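Local coordinates for protein putative dehydrogenase (Pseudomonas fluorescens, PDB 6UUG) that oxidises methanesulfinate as the monooxygenase component MsuC of a two-component flavin-dependent system for bacterial sulfur assimilation, at residues 148-152 with 180-184; 191-196 with 228-234. All coordinates share one frame; numbering follows the deposited sequence.

Interaction 1: residues 148-152 with 180-184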
# COMPACT_ATOMS: atom_id res chain seq x y z
N THR A 148 31.39 -11.24 18.25
CA THR A 148 32.14 -12.14 19.11
C THR A 148 33.65 -11.93 19.02
O THR A 148 34.42 -12.83 19.39
CB THR A 148 31.79 -13.59 18.76
OG1 THR A 148 32.12 -13.85 17.40
CG2 THR A 148 30.30 -13.84 18.97
N ARG A 149 34.09 -10.76 18.55
CA ARG A 149 35.52 -10.47 18.44
C ARG A 149 36.19 -10.16 19.77
O ARG A 149 37.42 -10.20 19.86
CB ARG A 149 35.76 -9.30 17.49
CG ARG A 149 35.54 -9.61 16.02
CD ARG A 149 35.81 -8.38 15.16
NE ARG A 149 34.90 -7.29 15.49
CZ ARG A 149 35.09 -6.02 15.13
NH1 ARG A 149 36.16 -5.68 14.41
NH2 ARG A 149 34.21 -5.09 15.48
N THR A 150 35.42 -9.84 20.81
CA THR A 150 35.98 -9.61 22.14
C THR A 150 35.85 -10.88 22.97
O THR A 150 34.75 -11.43 23.09
CB THR A 150 35.28 -8.44 22.83
OG1 THR A 150 35.53 -7.24 22.09
CG2 THR A 150 35.83 -8.26 24.24
N VAL A 151 36.97 -11.36 23.51
CA VAL A 151 37.00 -12.58 24.30
C VAL A 151 37.54 -12.26 25.68
O VAL A 151 38.27 -11.29 25.89
CB VAL A 151 37.84 -13.70 23.64
CG1 VAL A 151 37.43 -13.91 22.19
CG2 VAL A 151 39.32 -13.38 23.73
N VAL A 152 37.16 -13.09 26.65
CA VAL A 152 37.58 -12.92 28.03
C VAL A 152 38.48 -14.09 28.41
O VAL A 152 38.15 -15.25 28.15
CB VAL A 152 36.37 -12.81 28.98
CG1 VAL A 152 35.26 -13.77 28.56
CG2 VAL A 152 36.79 -13.07 30.43
N SER A 180 30.45 -6.58 26.71
CA SER A 180 30.32 -8.03 26.63
C SER A 180 31.58 -8.65 26.04
O SER A 180 32.34 -8.01 25.31
CB SER A 180 29.11 -8.44 25.79
OG SER A 180 29.16 -7.86 24.50
N ALA A 181 31.77 -9.93 26.36
CA ALA A 181 32.87 -10.73 25.83
C ALA A 181 32.42 -12.18 25.81
O ALA A 181 31.50 -12.56 26.53
CB ALA A 181 34.15 -10.57 26.65
N VAL A 182 33.06 -12.98 24.97
CA VAL A 182 32.75 -14.41 24.87
C VAL A 182 33.81 -15.19 25.62
O VAL A 182 35.02 -14.96 25.44
CB VAL A 182 32.63 -14.87 23.40
CG1 VAL A 182 31.40 -14.24 22.75
CG2 VAL A 182 33.86 -14.50 22.61
N ASP A 183 33.37 -16.09 26.49
CA ASP A 183 34.26 -17.06 27.13
C ASP A 183 34.23 -18.33 26.28
O ASP A 183 33.22 -19.04 26.25
CB ASP A 183 33.83 -17.35 28.56
CG ASP A 183 34.39 -18.66 29.09
OD1 ASP A 183 35.61 -18.90 28.91
OD2 ASP A 183 33.62 -19.44 29.69
N GLU A 184 35.34 -18.60 25.60
CA GLU A 184 35.39 -19.73 24.68
C GLU A 184 35.46 -21.05 25.45
O GLU A 184 36.51 -21.70 25.51
CB GLU A 184 36.58 -19.56 23.74
CG GLU A 184 36.71 -18.12 23.24
CD GLU A 184 37.72 -17.94 22.13
OE1 GLU A 184 37.66 -18.71 21.14
OE2 GLU A 184 38.57 -17.04 22.23

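Interaction 2: residues 191-196 with 228-234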
# COMPACT_ATOMS: atom_id res chain seq x y z
N LEU A 191 29.50 -13.14 28.33
CA LEU A 191 29.72 -12.61 29.67
C LEU A 191 29.58 -11.09 29.63
O LEU A 191 30.17 -10.44 28.76
CB LEU A 191 31.11 -13.01 30.19
CG LEU A 191 31.54 -12.44 31.53
CD1 LEU A 191 30.69 -13.04 32.64
CD2 LEU A 191 33.02 -12.72 31.77
N ILE A 192 28.80 -10.53 30.56
CA ILE A 192 28.52 -9.09 30.59
C ILE A 192 29.15 -8.49 31.84
O ILE A 192 29.08 -9.08 32.93
CB ILE A 192 27.00 -8.82 30.59
CG1 ILE A 192 26.26 -9.75 29.62
CG2 ILE A 192 26.74 -7.36 30.28
CD1 ILE A 192 26.61 -9.54 28.19
N ALA A 193 29.76 -7.32 31.70
CA ALA A 193 30.36 -6.62 32.83
C ALA A 193 30.04 -5.13 32.75
O ALA A 193 29.83 -4.59 31.67
CB ALA A 193 31.89 -6.82 32.86
N ALA A 194 30.00 -4.48 33.91
CA ALA A 194 29.89 -3.03 34.01
C ALA A 194 31.23 -2.47 34.48
O ALA A 194 31.68 -2.80 35.58
CB ALA A 194 28.78 -2.62 34.98
N ILE A 195 31.86 -1.63 33.66
CA ILE A 195 33.21 -1.17 33.97
C ILE A 195 33.34 0.30 33.62
O ILE A 195 32.61 0.82 32.76
CB ILE A 195 34.29 -2.00 33.24
CG1 ILE A 195 34.10 -1.93 31.73
CG2 ILE A 195 34.28 -3.45 33.71
CD1 ILE A 195 35.12 -2.76 30.97
N PRO A 196 34.26 1.02 34.29
CA PRO A 196 34.45 2.44 33.98
C PRO A 196 34.91 2.63 32.55
O PRO A 196 35.73 1.87 32.03
CB PRO A 196 35.53 2.87 34.98
CG PRO A 196 35.48 1.87 36.06
CD PRO A 196 35.10 0.58 35.41
N VAL A 228 38.80 -6.96 34.39
CA VAL A 228 37.41 -7.00 34.86
C VAL A 228 37.35 -7.82 36.14
O VAL A 228 37.73 -9.00 36.15
CB VAL A 228 36.47 -7.59 33.79
CG1 VAL A 228 35.05 -7.62 34.30
CG2 VAL A 228 36.54 -6.77 32.51
N GLU A 229 36.87 -7.21 37.22
CA GLU A 229 36.76 -7.90 38.50
C GLU A 229 35.52 -8.79 38.54
O GLU A 229 34.52 -8.53 37.86
CB GLU A 229 36.68 -6.92 39.67
CG GLU A 229 37.80 -5.92 39.74
CD GLU A 229 39.15 -6.59 39.82
OE1 GLU A 229 39.30 -7.60 40.56
OE2 GLU A 229 40.07 -6.10 39.15
N GLU A 230 35.58 -9.83 39.37
CA GLU A 230 34.40 -10.66 39.61
C GLU A 230 33.22 -9.81 40.04
O GLU A 230 32.09 -10.04 39.60
CB GLU A 230 34.70 -11.72 40.68
CG GLU A 230 35.74 -12.74 40.28
CD GLU A 230 35.36 -13.50 39.03
OE1 GLU A 230 36.10 -13.41 38.03
OE2 GLU A 230 34.31 -14.18 39.05
N SER A 231 33.47 -8.81 40.89
CA SER A 231 32.43 -7.92 41.37
C SER A 231 31.83 -7.06 40.26
O SER A 231 30.83 -6.37 40.51
CB SER A 231 32.98 -7.00 42.47
OG SER A 231 33.91 -6.07 41.93
N GLU A 232 32.41 -7.06 39.07
CA GLU A 232 31.88 -6.27 37.97
C GLU A 232 31.11 -7.11 36.96
O GLU A 232 30.50 -6.55 36.05
CB GLU A 232 33.01 -5.50 37.30
CG GLU A 232 33.66 -4.50 38.26
CD GLU A 232 34.94 -3.89 37.74
OE1 GLU A 232 35.75 -4.62 37.12
OE2 GLU A 232 35.14 -2.68 37.95
N LEU A 233 31.12 -8.44 37.12
CA LEU A 233 30.42 -9.33 36.20
C LEU A 233 28.95 -9.44 36.58
O LEU A 233 28.61 -9.59 37.75
CB LEU A 233 31.05 -10.72 36.21
CG LEU A 233 32.54 -10.79 35.85
CD1 LEU A 233 33.08 -12.20 36.05
CD2 LEU A 233 32.74 -10.34 34.42
N LEU A 234 28.08 -9.39 35.57
CA LEU A 234 26.64 -9.45 35.79
C LEU A 234 26.21 -10.90 35.63
O LEU A 234 25.77 -11.33 34.57
CB LEU A 234 25.90 -8.52 34.83
CG LEU A 234 26.49 -7.12 34.60
CD1 LEU A 234 25.55 -6.28 33.72
CD2 LEU A 234 26.81 -6.40 35.91
O HOH W 1 27.08 -12.09 32.19
O HOH W 2 32.86 -1.20 37.59

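Interaction 1: residues 148-152 with 180-184
Val151 and Val182 pair through their backbones as a single bridge, and two hydrogen bonds carry it. Val182 N gives its hydrogen to Thr150 O at 3.0 Å. Val182 O then accepts from Val152 N at 3.1 Å. One residue of strand 176-183 thus serves as both donor and acceptor to the two neighbours of Val151, the pattern of a parallel bridge. It illustrates how two sheets of the beta domain of the acyl-CoA dehydrogenase fold can be joined at one point: strand 176-183 is central in a three-stranded mixed sheet, while strand 151-154 pairs with strand 159-162 in the antiparallel one.

Apolar contacts flank the bridge. With Val182 CG1 turned anti to the carbonyl carbon (chi1 -68°), CG2 falls between the backbone N and that carbon and meets Val151 CG1 at 3.6 Å. Beyond it, the methyl CG1 of Val182 lies against Thr148 CG2. Ala181 CB faces Thr150 CG2 at 3.7 Å and also touches Val152 CG1.

Two polar groups meet methyls: Glu184 OE2 lies 3.3 Å from Val151 CG1, and the buried Ser180 O, which has no hydrogen-bond partner, borders Thr150 CG2.

Interaction 2: residues 191-196 with 228-234
Leu191 holds CG anti to its backbone N (chi1 175°), which carries CD2 to within 3.6 Å of Leu233 CD2. Glu232 instead sets CG anti to its carbonyl carbon and then runs extended (chi2 169°), so that its side chain crosses that of Ile195 at about a right angle, with OE1 3.9 Å from Ile195 CG2.

Between these side chains, Ala193 and Leu233 form a non-hydrogen-bonded antiparallel pair. Leu234 N donates to Ile192 O at 2.8 Å, and Ala194 N to Glu232 O at 3.0 Å. Ala193 CB packs on Val228 CG1 at 3.6 Å. One water links Ile192 N to Leu234 O, and another bridges Ala194 O and Glu232 OE2.

Within its own turn, Glu232 OE1 accepts from Glu229 N at 2.8 Å on the anti side, while OE2 has a salt bridge to Arg199. Were Glu232 replaced by an alanine, Glu229 N and the Arg199 guanidinium would probably lose their carboxylate partner, and the bridging water one of its two contacts.

The loop following strand 221-228 thereby borders strand 189-196 across from strand 176-183, with Leu234 against helix 100-119 and Phe161 of strand 159-162 touching Leu191, Ala193 and Val228.

How the interactions relate
Adjacent strands of one sheet place interactions 1 and 2 with their centres about 13 Å apart, and they illustrate how the neighbours of a small sheet are tied in by isolated bridges. Strand 176-183 supplies one half of interaction 1 and strand 189-196 one half of interaction 2; a probable hydrogen bond from Leu191 N to Ala181 O, 2.7 Å, joins the two. Packing adds to it, with Ser180 CB 3.6 Å from Ile192 CD1 and Val152 CG2 4.0 Å from Leu191 CD2. Phe161 of strand 159-162 touches side chains of both contacts. Both are structural contacts, bridge and packing together, within the beta domain, and neither meets another chain of the assembly.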